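Local coordinates for Lmo2349 protein (Listeria monocytogenes, PDB 4GVO) that probably captures L-cystine or a related amino acid outside the cell as the solute-binding component of an ABC transporter, at residues V13-Q18 against F53-F58; G33-L38 against I72-M77; Q100-D105 against E186-D191; G118-T123 against G163-T168. All coordinates share one frame; numbering follows the deposited sequence.

In the fold
Contacts 1 and 2 lie in one lobe of the binding protein, contacts 3 and 4 in the other, with the bound amino acid between them. Contacts 1 and 2, centres 9 Å apart, interlock: strands 9-15 and 72-73 are sheet neighbours, Thr-15 OG1 probably hydrogen-bonds Ala-74 O (2.7 Å), and both contacts touch the ligand, through Phe-58 and through His-75, Gln-76 and Met-77. Contacts 3 and 4, centres 12 Å apart, meet where Thr-168 N probably donates to Thr-102 O (2.8 Å). Between lobes the centres are 25 to 28 Å apart. In contact 4 the side chain of Thr-123 comes to about 8 Å from the bound histidine; in contact 3 that of Glu-186 stays about 11 Å away.

Contact 1 (V13-Q18 against F53-F58); sequences VGTGTQ and FKTMDF. With HIS (histidine), chain E.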
loop_
_atom_site.group_PDB
_atom_site.type_symbol
_atom_site.label_atom_id
_atom_site.label_comp_id
_atom_site.label_asym_id
_atom_site.label_seq_id
_atom_site.Cartn_x
_atom_site.Cartn_y
_atom_site.Cartn_z
ATOM N N VAL A 13 -13.820 -3.291 8.487
ATOM C CA VAL A 13 -12.512 -2.975 7.917
ATOM C C VAL A 13 -12.589 -2.964 6.408
ATOM O O VAL A 13 -12.853 -3.995 5.780
ATOM C CB VAL A 13 -11.471 -4.037 8.373
ATOM C CG1 VAL A 13 -10.076 -3.687 7.863
ATOM C CG2 VAL A 13 -11.473 -4.197 9.899
ATOM N N GLY A 14 -12.340 -1.814 5.798
ATOM C CA GLY A 14 -12.222 -1.746 4.374
ATOM C C GLY A 14 -10.866 -2.226 3.914
ATOM O O GLY A 14 -9.845 -1.817 4.461
ATOM N N THR A 15 -10.876 -3.070 2.899
ATOM C CA THR A 15 -9.664 -3.499 2.241
ATOM C C THR A 15 -9.932 -3.804 0.788
ATOM O O THR A 15 -11.073 -3.678 0.321
ATOM C CB THR A 15 -9.025 -4.677 3.013
ATOM O OG1 THR A 15 -7.667 -4.865 2.570
ATOM C CG2 THR A 15 -9.808 -5.986 2.850
ATOM N N GLY A 16 -8.897 -4.192 0.064
ATOM C CA GLY A 16 -8.996 -4.535 -1.347
ATOM C C GLY A 16 -8.842 -6.035 -1.597
ATOM O O GLY A 16 -8.753 -6.858 -0.672
ATOM N N THR A 17 -8.828 -6.372 -2.878
ATOM C CA THR A 17 -8.559 -7.735 -3.323
ATOM C C THR A 17 -7.507 -7.795 -4.414
ATOM O O THR A 17 -7.229 -8.888 -4.929
ATOM C CB THR A 17 -9.835 -8.422 -3.862
ATOM O OG1 THR A 17 -10.295 -7.737 -5.042
ATOM C CG2 THR A 17 -10.929 -8.442 -2.764
ATOM N N GLN A 18 -6.833 -6.674 -4.701
ATOM C CA GLN A 18 -5.961 -6.592 -5.867
ATOM C C GLN A 18 -4.536 -6.239 -5.500
ATOM O O GLN A 18 -3.807 -5.671 -6.311
ATOM C CB GLN A 18 -6.499 -5.572 -6.860
ATOM C CG GLN A 18 -7.918 -5.875 -7.316
ATOM C CD GLN A 18 -8.011 -7.140 -8.126
ATOM O OE1 GLN A 18 -7.319 -7.276 -9.135
ATOM N NE2 GLN A 18 -8.863 -8.081 -7.695
ATOM N N PHE A 53 -14.679 -7.735 7.257
ATOM C CA PHE A 53 -14.160 -7.021 6.121
ATOM C C PHE A 53 -15.270 -6.573 5.171
ATOM O O PHE A 53 -16.301 -7.229 5.013
ATOM C CB PHE A 53 -13.145 -7.896 5.369
ATOM C CG PHE A 53 -11.934 -8.235 6.182
ATOM C CD1 PHE A 53 -10.887 -7.329 6.321
ATOM C CD2 PHE A 53 -11.862 -9.440 6.869
ATOM C CE1 PHE A 53 -9.784 -7.660 7.068
ATOM C CE2 PHE A 53 -10.767 -9.748 7.648
ATOM C CZ PHE A 53 -9.726 -8.855 7.735
ATOM N N LYS A 54 -14.971 -5.456 4.506
ATOM C CA LYS A 54 -15.747 -4.938 3.391
ATOM C C LYS A 54 -14.751 -4.639 2.277
ATOM O O LYS A 54 -13.933 -3.729 2.395
ATOM C CB LYS A 54 -16.521 -3.677 3.778
ATOM C CG LYS A 54 -17.431 -3.157 2.676
ATOM C CD LYS A 54 -18.053 -1.803 2.990
ATOM C CE LYS A 54 -19.184 -1.854 3.992
ATOM N NZ LYS A 54 -20.478 -2.320 3.396
ATOM N N THR A 55 -14.792 -5.453 1.213
ATOM C CA THR A 55 -13.861 -5.308 0.112
ATOM C C THR A 55 -14.405 -4.341 -0.920
ATOM O O THR A 55 -15.598 -4.238 -1.126
ATOM C CB THR A 55 -13.514 -6.655 -0.518
ATOM O OG1 THR A 55 -14.708 -7.276 -1.000
ATOM C CG2 THR A 55 -12.816 -7.543 0.497
ATOM N N MET A 56 -13.482 -3.610 -1.522
ATOM C CA MET A 56 -13.815 -2.562 -2.497
ATOM C C MET A 56 -12.588 -2.262 -3.323
ATOM O O MET A 56 -11.484 -2.720 -3.002
ATOM C CB MET A 56 -14.418 -1.310 -1.828
ATOM C CG MET A 56 -13.442 -0.627 -0.925
ATOM S SD MET A 56 -14.227 0.634 0.049
ATOM C CE MET A 56 -15.218 -0.362 1.192
ATOM N N ASP A 57 -12.771 -1.488 -4.373
ATOM C CA ASP A 57 -11.626 -0.936 -5.105
ATOM C C ASP A 57 -10.777 -0.099 -4.131
ATOM O O ASP A 57 -11.327 0.664 -3.308
ATOM C CB ASP A 57 -12.081 -0.029 -6.232
ATOM C CG ASP A 57 -12.714 -0.789 -7.411
ATOM O OD1 ASP A 57 -12.265 -1.920 -7.737
ATOM O OD2 ASP A 57 -13.649 -0.223 -8.024
ATOM N N PHE A 58 -9.460 -0.188 -4.295
ATOM C CA PHE A 58 -8.557 0.653 -3.495
ATOM C C PHE A 58 -8.981 2.121 -3.545
ATOM O O PHE A 58 -8.966 2.808 -2.509
ATOM C CB PHE A 58 -7.121 0.459 -3.991
ATOM C CG PHE A 58 -6.151 1.457 -3.426
ATOM C CD1 PHE A 58 -5.805 1.391 -2.088
ATOM C CD2 PHE A 58 -5.730 2.520 -4.194
ATOM C CE1 PHE A 58 -4.994 2.354 -1.531
ATOM C CE2 PHE A 58 -4.889 3.463 -3.652
ATOM C CZ PHE A 58 -4.547 3.407 -2.310
HETATM N N HIS E . 0.767 2.371 -0.032
HETATM C CA HIS E . -0.333 2.969 -0.849
HETATM C C HIS E . -0.858 4.244 -0.279
HETATM O O HIS E . -0.526 4.561 0.873
HETATM C CB HIS E . -1.471 1.975 -1.002
HETATM C CG HIS E . -1.267 1.043 -2.157
HETATM N ND1 HIS E . -0.234 0.189 -2.191
HETATM C CD2 HIS E . -1.954 0.890 -3.385
HETATM C CE1 HIS E . -0.264 -0.484 -3.370
HETATM N NE2 HIS E . -1.329 -0.064 -4.068
HETATM O OXT HIS E . -1.603 4.971 -0.976
HETATM O O HOH W 1 -9.838 -4.217 -4.610
#
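Val-13 and Thr-15 line up against Phe-53 and Thr-55 on parallel strands, with Thr-17 just past the strand end. The backbone supplies the polar contacts. Lys-54 is bonded through both its backbone N and O, N donating to Val-13 O (2.9 Å) and O accepting from Thr-15 N (3.2 Å). Met-56 N reaches Thr-15 O at 3.0 Å, a more bent bond (142°). Beyond the strand ends a water takes over, accepting from Thr-17 N and donating to Met-56 O.

Such a parallel pair, with helix 34-44 in the connection between its strands, belongs to the alpha/beta lobe of a family 3 solute-binding protein.

The apolar contacts gather on the face of Val-13, Thr-15, Phe-53 and Thr-55. Val-13 and the Phe-53 ring run side by side in the same direction, CB to CD1 3.9 Å, and Thr-15 CG2 comes obliquely to the same CD1. Thr-17, with CG2 anti to the carbonyl carbon (chi1 64°), crosses Thr-55 at about a right angle, methyl CG2 on CG2 at 3.9 Å. Leu-31 and helix 34-44 pack over this face.

Separately, the imidazole of the bound histidine sets its CD2 over the centre of the Phe-58 ring, 3.7 Å above the plane.

Contact 2 (G33-L38 against I72-M77); sequences GYDVEL and IVAHQM. With HIS (histidine), chain E.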
loop_
_atom_site.group_PDB
_atom_site.type_symbol
_atom_site.label_atom_id
_atom_site.label_comp_id
_atom_site.label_asym_id
_atom_site.label_seq_id
_atom_site.Cartn_x
_atom_site.Cartn_y
_atom_site.Cartn_z
ATOM N N GLY A 33 -3.765 -12.565 2.792
ATOM C CA GLY A 33 -2.647 -11.674 2.600
ATOM C C GLY A 33 -2.251 -10.995 3.898
ATOM O O GLY A 33 -2.982 -11.039 4.878
ATOM N N TYR A 34 -1.090 -10.339 3.879
ATOM C CA TYR A 34 -0.504 -9.740 5.079
ATOM C C TYR A 34 -1.488 -8.871 5.870
ATOM O O TYR A 34 -1.643 -9.033 7.046
ATOM C CB TYR A 34 0.680 -8.877 4.626
ATOM C CG TYR A 34 1.530 -8.296 5.731
ATOM C CD1 TYR A 34 2.135 -9.093 6.701
ATOM C CD2 TYR A 34 1.741 -6.941 5.804
ATOM C CE1 TYR A 34 2.902 -8.527 7.680
ATOM C CE2 TYR A 34 2.560 -6.371 6.788
ATOM C CZ TYR A 34 3.126 -7.163 7.729
ATOM O OH TYR A 34 3.935 -6.662 8.749
ATOM N N ASP A 35 -2.139 -7.911 5.221
ATOM C CA ASP A 35 -2.972 -6.961 5.947
ATOM C C ASP A 35 -4.195 -7.659 6.520
ATOM O O ASP A 35 -4.609 -7.373 7.662
ATOM C CB ASP A 35 -3.380 -5.805 5.060
ATOM C CG ASP A 35 -2.280 -4.777 4.850
ATOM O OD1 ASP A 35 -1.137 -5.189 4.538
ATOM O OD2 ASP A 35 -2.589 -3.538 4.909
ATOM N N VAL A 36 -4.782 -8.542 5.728
ATOM C CA VAL A 36 -5.951 -9.295 6.159
ATOM C C VAL A 36 -5.628 -10.183 7.338
ATOM O O VAL A 36 -6.353 -10.163 8.358
ATOM C CB VAL A 36 -6.530 -10.069 4.991
ATOM C CG1 VAL A 36 -7.655 -11.028 5.449
ATOM C CG2 VAL A 36 -6.985 -9.088 3.915
ATOM N N GLU A 37 -4.532 -10.941 7.235
ATOM C CA GLU A 37 -4.140 -11.822 8.315
ATOM C C GLU A 37 -3.724 -11.051 9.566
ATOM O O GLU A 37 -4.005 -11.486 10.692
ATOM C CB GLU A 37 -3.075 -12.810 7.855
ATOM C CG GLU A 37 -3.603 -13.726 6.745
ATOM C CD GLU A 37 -4.791 -14.608 7.099
ATOM O OE1 GLU A 37 -5.009 -14.908 8.297
ATOM O OE2 GLU A 37 -5.497 -15.058 6.166
ATOM N N LEU A 38 -3.097 -9.883 9.395
ATOM C CA LEU A 38 -2.778 -9.052 10.563
ATOM C C LEU A 38 -4.055 -8.606 11.278
ATOM O O LEU A 38 -4.129 -8.658 12.484
ATOM C CB LEU A 38 -1.903 -7.849 10.189
ATOM C CG LEU A 38 -1.488 -6.952 11.344
ATOM C CD1 LEU A 38 -0.721 -7.717 12.411
ATOM C CD2 LEU A 38 -0.677 -5.816 10.763
ATOM N N ILE A 72 -12.296 1.247 9.734
ATOM C CA ILE A 72 -10.845 1.177 9.598
ATOM C C ILE A 72 -10.544 0.843 8.180
ATOM O O ILE A 72 -11.319 0.088 7.568
ATOM C CB ILE A 72 -10.245 0.025 10.444
ATOM C CG1 ILE A 72 -10.532 0.241 11.920
ATOM C CG2 ILE A 72 -8.740 -0.118 10.198
ATOM C CD1 ILE A 72 -9.924 -0.815 12.850
ATOM N N VAL A 73 -9.423 1.354 7.677
ATOM C CA VAL A 73 -8.906 0.915 6.356
ATOM C C VAL A 73 -7.563 0.241 6.586
ATOM O O VAL A 73 -6.705 0.787 7.320
ATOM C CB VAL A 73 -8.790 2.104 5.389
ATOM C CG1 VAL A 73 -7.988 1.737 4.138
ATOM C CG2 VAL A 73 -10.187 2.595 5.002
ATOM N N ALA A 74 -7.402 -0.921 5.951
ATOM C CA ALA A 74 -6.140 -1.701 5.938
ATOM C C ALA A 74 -5.760 -2.008 4.510
ATOM O O ALA A 74 -6.404 -2.841 3.887
ATOM C CB ALA A 74 -6.334 -3.009 6.708
ATOM N N HIS A 75 -4.806 -1.268 3.952
ATOM C CA HIS A 75 -4.355 -1.486 2.606
ATOM C C HIS A 75 -2.982 -0.890 2.410
ATOM O O HIS A 75 -2.781 -0.061 1.529
ATOM C CB HIS A 75 -5.360 -0.878 1.597
ATOM C CG HIS A 75 -5.221 -1.400 0.179
ATOM N ND1 HIS A 75 -4.114 -1.196 -0.601
ATOM C CD2 HIS A 75 -6.107 -2.149 -0.596
ATOM C CE1 HIS A 75 -4.305 -1.814 -1.799
ATOM N NE2 HIS A 75 -5.517 -2.359 -1.811
ATOM N N GLN A 76 -2.044 -1.261 3.267
ATOM C CA GLN A 76 -0.678 -0.721 3.178
ATOM C C GLN A 76 -0.686 0.808 3.129
ATOM O O GLN A 76 0.033 1.429 2.324
ATOM C CB GLN A 76 0.061 -1.328 2.009
ATOM C CG GLN A 76 0.415 -2.798 2.222
ATOM C CD GLN A 76 1.501 -2.975 3.258
ATOM O OE1 GLN A 76 2.572 -2.380 3.142
ATOM N NE2 GLN A 76 1.214 -3.765 4.287
ATOM N N MET A 77 -1.505 1.442 3.978
ATOM C CA MET A 77 -1.691 2.892 3.857
ATOM C C MET A 77 -0.529 3.669 4.488
ATOM O O MET A 77 -0.279 3.593 5.697
ATOM C CB MET A 77 -3.011 3.349 4.511
ATOM C CG MET A 77 -4.244 2.684 3.885
ATOM S SD MET A 77 -4.452 2.971 2.129
ATOM C CE MET A 77 -5.161 4.618 2.151
HETATM N N HIS E . 0.767 2.371 -0.032
HETATM C CA HIS E . -0.333 2.969 -0.849
HETATM C C HIS E . -0.858 4.244 -0.279
HETATM O O HIS E . -0.526 4.561 0.873
HETATM C CB HIS E . -1.471 1.975 -1.002
HETATM C CG HIS E . -1.267 1.043 -2.157
HETATM N ND1 HIS E . -0.234 0.189 -2.191
HETATM C CD2 HIS E . -1.954 0.890 -3.385
HETATM C CE1 HIS E . -0.264 -0.484 -3.370
HETATM N NE2 HIS E . -1.329 -0.064 -4.068
HETATM O OXT HIS E . -1.603 4.971 -0.976
#
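Asp-35, in the first turn of helix 34-44, points its carboxylate at Gln-76 and grips that residue twice, once by the backbone and once by the side chain. The two flat groups are strongly turned against each other, carboxylate and amide planes 67° apart, with the side chains meeting at a slant. Even so, Gln-76 NE2 delivers its N-H almost straight, at 173°, to Asp-35 OD1 (2.8 Å). That oxygen lies in the amide plane and accepts through its syn lone pair. The other oxygen, OD2, takes Gln-76 N at 2.9 Å, also from the syn side but clearly out of the carboxylate plane. A bend of the glutamine chain at chi2 (-71°) brings NE2 round to OD1, whereas the backbone N is placed by the main chain.

Tyr-34 stands nearly at right angles to the Gln-76 side chain. Its ring receives NE2 at the edge, in the ring plane, with CD2 to NE2 3.6 Å. The far side of the same amide is held too, since OE1 accepts from Asn-95. The hydroxyl of Tyr-94 bonds Asp-35 OD2, and its backbone O bonds the Tyr-34 hydroxyl.

Gln-76 also lines the ligand pocket: its O lies 2.6 Å from the amino N of the bound histidine. The contact is buried, and the N-H donors around the carboxylate would be expected to favour its ionised form. The geometry is consistent with a second-shell role, in which Asp-35 would position the backbone and amide of Gln-76, the residue whose carbonyl faces the ligand's amino group.

Contact 3 (Q100-D105 against E186-D191); sequences QLTVLD and EKVVGD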
loop_
_atom_site.group_PDB
_atom_site.type_symbol
_atom_site.label_atom_id
_atom_site.label_comp_id
_atom_site.label_asym_id
_atom_site.label_seq_id
_atom_site.Cartn_x
_atom_site.Cartn_y
_atom_site.Cartn_z
ATOM N N GLN A 100 10.175 4.387 -4.983
ATOM C CA GLN A 100 11.124 4.722 -6.019
ATOM C C GLN A 100 10.452 4.657 -7.376
ATOM O O GLN A 100 9.534 3.842 -7.573
ATOM C CB GLN A 100 12.320 3.750 -6.045
ATOM C CG GLN A 100 13.302 3.972 -4.901
ATOM C CD GLN A 100 14.290 2.851 -4.780
ATOM O OE1 GLN A 100 13.993 1.842 -4.204
ATOM N NE2 GLN A 100 15.474 3.021 -5.401
ATOM N N LEU A 101 10.933 5.445 -8.327
ATOM C CA LEU A 101 10.590 5.206 -9.718
ATOM C C LEU A 101 10.881 3.763 -10.065
ATOM O O LEU A 101 11.854 3.174 -9.610
ATOM C CB LEU A 101 11.338 6.106 -10.660
ATOM C CG LEU A 101 11.128 7.610 -10.521
ATOM C CD1 LEU A 101 11.993 8.366 -11.525
ATOM C CD2 LEU A 101 9.644 7.988 -10.657
ATOM N N THR A 102 10.002 3.200 -10.884
ATOM C CA THR A 102 10.092 1.795 -11.241
ATOM C C THR A 102 9.898 1.727 -12.759
ATOM O O THR A 102 9.022 2.370 -13.316
ATOM C CB THR A 102 9.024 1.009 -10.477
ATOM O OG1 THR A 102 9.330 1.046 -9.079
ATOM C CG2 THR A 102 8.982 -0.460 -10.935
ATOM N N VAL A 103 10.778 0.979 -13.421
ATOM C CA VAL A 103 10.839 0.908 -14.873
ATOM C C VAL A 103 10.989 -0.542 -15.337
ATOM O O VAL A 103 11.211 -1.446 -14.545
ATOM C CB VAL A 103 12.023 1.747 -15.394
ATOM C CG1 VAL A 103 11.832 3.240 -15.075
ATOM C CG2 VAL A 103 13.350 1.204 -14.836
ATOM N N LEU A 104 10.834 -0.767 -16.636
ATOM C CA LEU A 104 11.233 -2.069 -17.216
ATOM C C LEU A 104 12.704 -2.348 -16.919
ATOM O O LEU A 104 13.542 -1.452 -16.944
ATOM C CB LEU A 104 11.080 -2.022 -18.688
ATOM C CG LEU A 104 9.811 -2.237 -19.338
ATOM C CD1 LEU A 104 10.171 -2.303 -20.852
ATOM C CD2 LEU A 104 9.135 -3.527 -18.857
ATOM N N ASP A 105 13.036 -3.603 -16.671
ATOM C CA ASP A 105 14.391 -3.947 -16.297
ATOM C C ASP A 105 15.419 -3.521 -17.351
ATOM O O ASP A 105 16.547 -3.161 -17.010
ATOM C CB ASP A 105 14.493 -5.450 -16.033
ATOM C CG ASP A 105 15.820 -5.830 -15.498
ATOM O OD1 ASP A 105 16.077 -5.585 -14.305
ATOM O OD2 ASP A 105 16.623 -6.347 -16.301
ATOM N N GLU A 186 10.291 -5.699 -13.731
ATOM C CA GLU A 186 10.435 -4.310 -13.336
ATOM C C GLU A 186 11.605 -4.168 -12.414
ATOM O O GLU A 186 12.087 -5.127 -11.805
ATOM C CB GLU A 186 9.192 -3.861 -12.606
ATOM C CG GLU A 186 7.961 -3.841 -13.492
ATOM C CD GLU A 186 6.696 -3.452 -12.753
ATOM O OE1 GLU A 186 6.785 -3.085 -11.573
ATOM O OE2 GLU A 186 5.582 -3.608 -13.314
ATOM N N LYS A 187 12.124 -2.958 -12.328
ATOM C CA LYS A 187 13.206 -2.650 -11.357
ATOM C C LYS A 187 12.988 -1.246 -10.793
ATOM O O LYS A 187 12.529 -0.354 -11.513
ATOM C CB LYS A 187 14.599 -2.824 -11.968
ATOM C CG LYS A 187 14.983 -1.755 -12.951
ATOM C CD LYS A 187 16.362 -1.995 -13.526
ATOM C CE LYS A 187 16.661 -0.961 -14.596
ATOM N NZ LYS A 187 17.901 -1.344 -15.316
ATOM N N VAL A 188 13.371 -1.053 -9.528
ATOM C CA VAL A 188 13.440 0.301 -8.966
ATOM C C VAL A 188 14.714 0.982 -9.449
ATOM O O VAL A 188 15.760 0.328 -9.675
ATOM C CB VAL A 188 13.368 0.290 -7.401
ATOM C CG1 VAL A 188 12.014 -0.250 -6.946
ATOM C CG2 VAL A 188 14.522 -0.477 -6.763
ATOM N N VAL A 189 14.627 2.292 -9.639
ATOM C CA VAL A 189 15.761 3.108 -10.059
ATOM C C VAL A 189 15.762 4.376 -9.231
ATOM O O VAL A 189 14.732 4.820 -8.740
ATOM C CB VAL A 189 15.765 3.439 -11.562
ATOM C CG1 VAL A 189 15.956 2.173 -12.393
ATOM C CG2 VAL A 189 14.528 4.195 -11.988
ATOM N N GLY A 190 16.910 5.015 -9.123
ATOM C CA GLY A 190 16.945 6.339 -8.572
ATOM C C GLY A 190 16.805 6.368 -7.071
ATOM O O GLY A 190 16.916 5.349 -6.351
ATOM N N ASP A 191 16.500 7.566 -6.599
ATOM C CA ASP A 191 16.473 7.823 -5.163
ATOM C C ASP A 191 15.129 7.482 -4.558
ATOM O O ASP A 191 14.100 7.420 -5.264
ATOM C CB ASP A 191 16.846 9.258 -4.889
ATOM C CG ASP A 191 18.319 9.571 -5.274
ATOM O OD1 ASP A 191 19.159 8.626 -5.310
ATOM O OD2 ASP A 191 18.573 10.745 -5.563
HETATM O O HOH W 2 13.351 6.979 -7.803
HETATM O O HOH W 3 14.361 -6.515 -12.283
#
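Val-103 and Lys-187 form the hydrogen-bonded pair at the middle of this antiparallel ladder, each backbone N donating to the other's O: Val-103 N to Lys-187 O at 2.9 Å and Lys-187 N to Val-103 O at 2.8 Å. Farther along, Leu-101 O accepts from Val-189 N (2.9 Å). Leu-101 N turns instead to a water, which donates in turn to Val-189 O and Asp-191 O and so bridges the strands where the chain bends at Gly-190.

Side chains supply the remaining donors. The extended Gln-100 reaches over Val-188 and gives an NE2 hydrogen to Gly-190 O at 2.9 Å; the acceptor lies near the amide plane, whereas the donor stands above the plane of the carbonyl. Lys-187, fully stretched beyond CG, crosses Asp-105 at about a right angle and donates from NZ to its backbone O (2.8 Å), while Asn-108 OD1 accepts from the same ammonium. Asp-105 OD1 receives a hydrogen from a second water, which also donates to Glu-186 O. On the face shared with Lys-187, Val-103 CG2 packs crosswise on Val-189 CG1 at 3.7 Å.

Strand 186-189 is thus one neighbour of strand 95-104, and strand 168-170 is another, bonded through the backbones of Gln-100 and Thr-102. Val-175 of helix 172-180 packs on Thr-102 and Glu-186, and helix 156-162 touches Glu-186 as well.

Contact 4 (G118-T123 against G163-T168); sequences GKRVIT and GRADAT
Two torsions set up the contact of Asp-166 and Arg-164 with Arg-120. In Asp-166, CG sits anti to the carbonyl carbon and beside its own N (chi1 -66°), which returns the carboxylate to the backbone of Arg-120; in Arg-120, CG is anti to N (chi1 179°) and the chain runs extended to NE, carrying the guanidinium out to Arg-164.

The aspartate closes a two-way link with one residue: Arg-120 N donates to Asp-166 OD2 at 3.0 Å, meeting it on the anti side, while Asp-166 N returns a bond to Arg-120 O at 2.8 Å. Lys-119 crosses the carboxylate at about a right angle, its CB 3.3 Å from OD2. Its ammonium stays beyond salt-bridge range, and a water joins NZ to OD1. Arg-120 NH1 reaches Arg-164 O (2.9 Å) from well above the carbonyl plane, a bent bond of 136°; NH1 is also bonded to Gln-159 OE1.

Farther along, Ile-122 is held at both ends of its backbone. Its N donates in the carbonyl plane to Ala-167 O (2.9 Å), and its O takes the hydroxyl of Thr-168 at 2.7 Å, OG1 to O. Alongside, Ile-122 CG2 packs on Ala-165 CB at 3.5 Å. Ala-167 N, although buried here, has no hydrogen-bonding partner.

The loop leaving helix 156-162 is thereby tied to strand 120-123, whose other neighbour is the parallel strand 145-148. Helix 128-139 packs on Val-121 and Thr-123, an arrangement of parallel strands and helices typical of the alpha/beta lobes of periplasmic-type binding proteins.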
loop_
_atom_site.group_PDB
_atom_site.type_symbol
_atom_site.label_atom_id
_atom_site.label_comp_id
_atom_site.label_asym_id
_atom_site.label_seq_id
_atom_site.Cartn_x
_atom_site.Cartn_y
_atom_site.Cartn_z
ATOM N N GLY A 118 9.183 14.962 -20.690
ATOM C CA GLY A 118 8.585 14.500 -21.948
ATOM C C GLY A 118 8.066 13.076 -21.959
ATOM O O GLY A 118 7.679 12.595 -22.998
ATOM N N LYS A 119 8.101 12.411 -20.808
ATOM C CA LYS A 119 7.722 11.025 -20.670
ATOM C C LYS A 119 6.401 10.888 -19.914
ATOM O O LYS A 119 5.798 11.865 -19.499
ATOM C CB LYS A 119 8.842 10.229 -19.986
ATOM C CG LYS A 119 10.049 10.159 -20.940
ATOM C CD LYS A 119 11.143 9.263 -20.442
ATOM C CE LYS A 119 12.167 9.024 -21.541
ATOM N NZ LYS A 119 13.158 7.964 -21.215
ATOM N N ARG A 120 5.924 9.662 -19.836
ATOM C CA ARG A 120 4.609 9.362 -19.283
ATOM C C ARG A 120 4.741 8.344 -18.158
ATOM O O ARG A 120 5.326 7.254 -18.344
ATOM C CB ARG A 120 3.690 8.837 -20.370
ATOM C CG ARG A 120 2.279 8.460 -19.940
ATOM C CD ARG A 120 1.390 8.183 -21.144
ATOM N NE ARG A 120 0.022 7.747 -20.763
ATOM C CZ ARG A 120 -0.297 6.496 -20.469
ATOM N NH1 ARG A 120 0.625 5.565 -20.453
ATOM N NH2 ARG A 120 -1.527 6.162 -20.120
ATOM N N VAL A 121 4.212 8.708 -16.981
ATOM C CA VAL A 121 4.295 7.872 -15.795
ATOM C C VAL A 121 2.897 7.374 -15.482
ATOM O O VAL A 121 1.921 8.118 -15.547
ATOM C CB VAL A 121 4.888 8.686 -14.610
ATOM C CG1 VAL A 121 4.986 7.829 -13.353
ATOM C CG2 VAL A 121 6.267 9.248 -14.999
ATOM N N ILE A 122 2.801 6.099 -15.212
ATOM C CA ILE A 122 1.532 5.445 -14.882
ATOM C C ILE A 122 1.523 5.120 -13.384
ATOM O O ILE A 122 2.522 4.700 -12.820
ATOM C CB ILE A 122 1.322 4.160 -15.752
ATOM C CG1 ILE A 122 -0.162 3.699 -15.751
ATOM C CG2 ILE A 122 2.306 3.030 -15.382
ATOM C CD1 ILE A 122 -1.076 4.608 -16.523
ATOM N N THR A 123 0.397 5.361 -12.739
ATOM C CA THR A 123 0.293 5.163 -11.305
ATOM C C THR A 123 -1.137 4.800 -10.926
ATOM O O THR A 123 -1.976 4.651 -11.802
ATOM C CB THR A 123 0.811 6.403 -10.559
ATOM O OG1 THR A 123 0.941 6.089 -9.179
ATOM C CG2 THR A 123 -0.025 7.635 -10.752
ATOM N N GLY A 163 5.723 0.004 -23.490
ATOM C CA GLY A 163 6.289 1.305 -23.632
ATOM C C GLY A 163 5.283 2.448 -23.595
ATOM O O GLY A 163 5.656 3.596 -23.711
ATOM N N ARG A 164 4.008 2.152 -23.405
ATOM C CA ARG A 164 3.002 3.212 -23.299
ATOM C C ARG A 164 3.275 4.082 -22.097
ATOM O O ARG A 164 2.974 5.270 -22.104
ATOM C CB ARG A 164 1.569 2.655 -23.142
ATOM C CG ARG A 164 0.971 2.001 -24.350
ATOM C CD ARG A 164 -0.246 1.195 -23.954
ATOM N NE ARG A 164 -1.322 2.063 -23.556
ATOM C CZ ARG A 164 -2.429 1.646 -22.928
ATOM N NH1 ARG A 164 -2.594 0.368 -22.564
ATOM N NH2 ARG A 164 -3.387 2.521 -22.617
ATOM N N ALA A 165 3.789 3.467 -21.040
ATOM C CA ALA A 165 4.300 4.192 -19.879
ATOM C C ALA A 165 5.807 3.995 -19.835
ATOM O O ALA A 165 6.281 2.896 -20.080
ATOM C CB ALA A 165 3.680 3.698 -18.576
ATOM N N ASP A 166 6.550 5.041 -19.451
ATOM C CA ASP A 166 7.992 4.975 -19.268
ATOM C C ASP A 166 8.385 4.517 -17.849
ATOM O O ASP A 166 9.439 3.929 -17.646
ATOM C CB ASP A 166 8.551 6.352 -19.546
ATOM C CG ASP A 166 8.370 6.763 -21.004
ATOM O OD1 ASP A 166 9.165 6.269 -21.834
ATOM O OD2 ASP A 166 7.420 7.541 -21.283
ATOM N N ALA A 167 7.538 4.822 -16.868
ATOM C CA ALA A 167 7.827 4.544 -15.462
ATOM C C ALA A 167 6.557 4.475 -14.670
ATOM O O ALA A 167 5.506 4.937 -15.136
ATOM C CB ALA A 167 8.752 5.618 -14.834
ATOM N N THR A 168 6.677 3.845 -13.501
ATOM C CA THR A 168 5.662 3.932 -12.457
ATOM C C THR A 168 6.395 4.314 -11.156
ATOM O O THR A 168 7.580 4.678 -11.181
ATOM C CB THR A 168 4.878 2.601 -12.332
ATOM O OG1 THR A 168 3.789 2.774 -11.413
ATOM C CG2 THR A 168 5.736 1.442 -11.891
HETATM O O HOH W 4 11.751 5.521 -21.131
HETATM O O HOH W 5 2.198 3.550 -8.787
#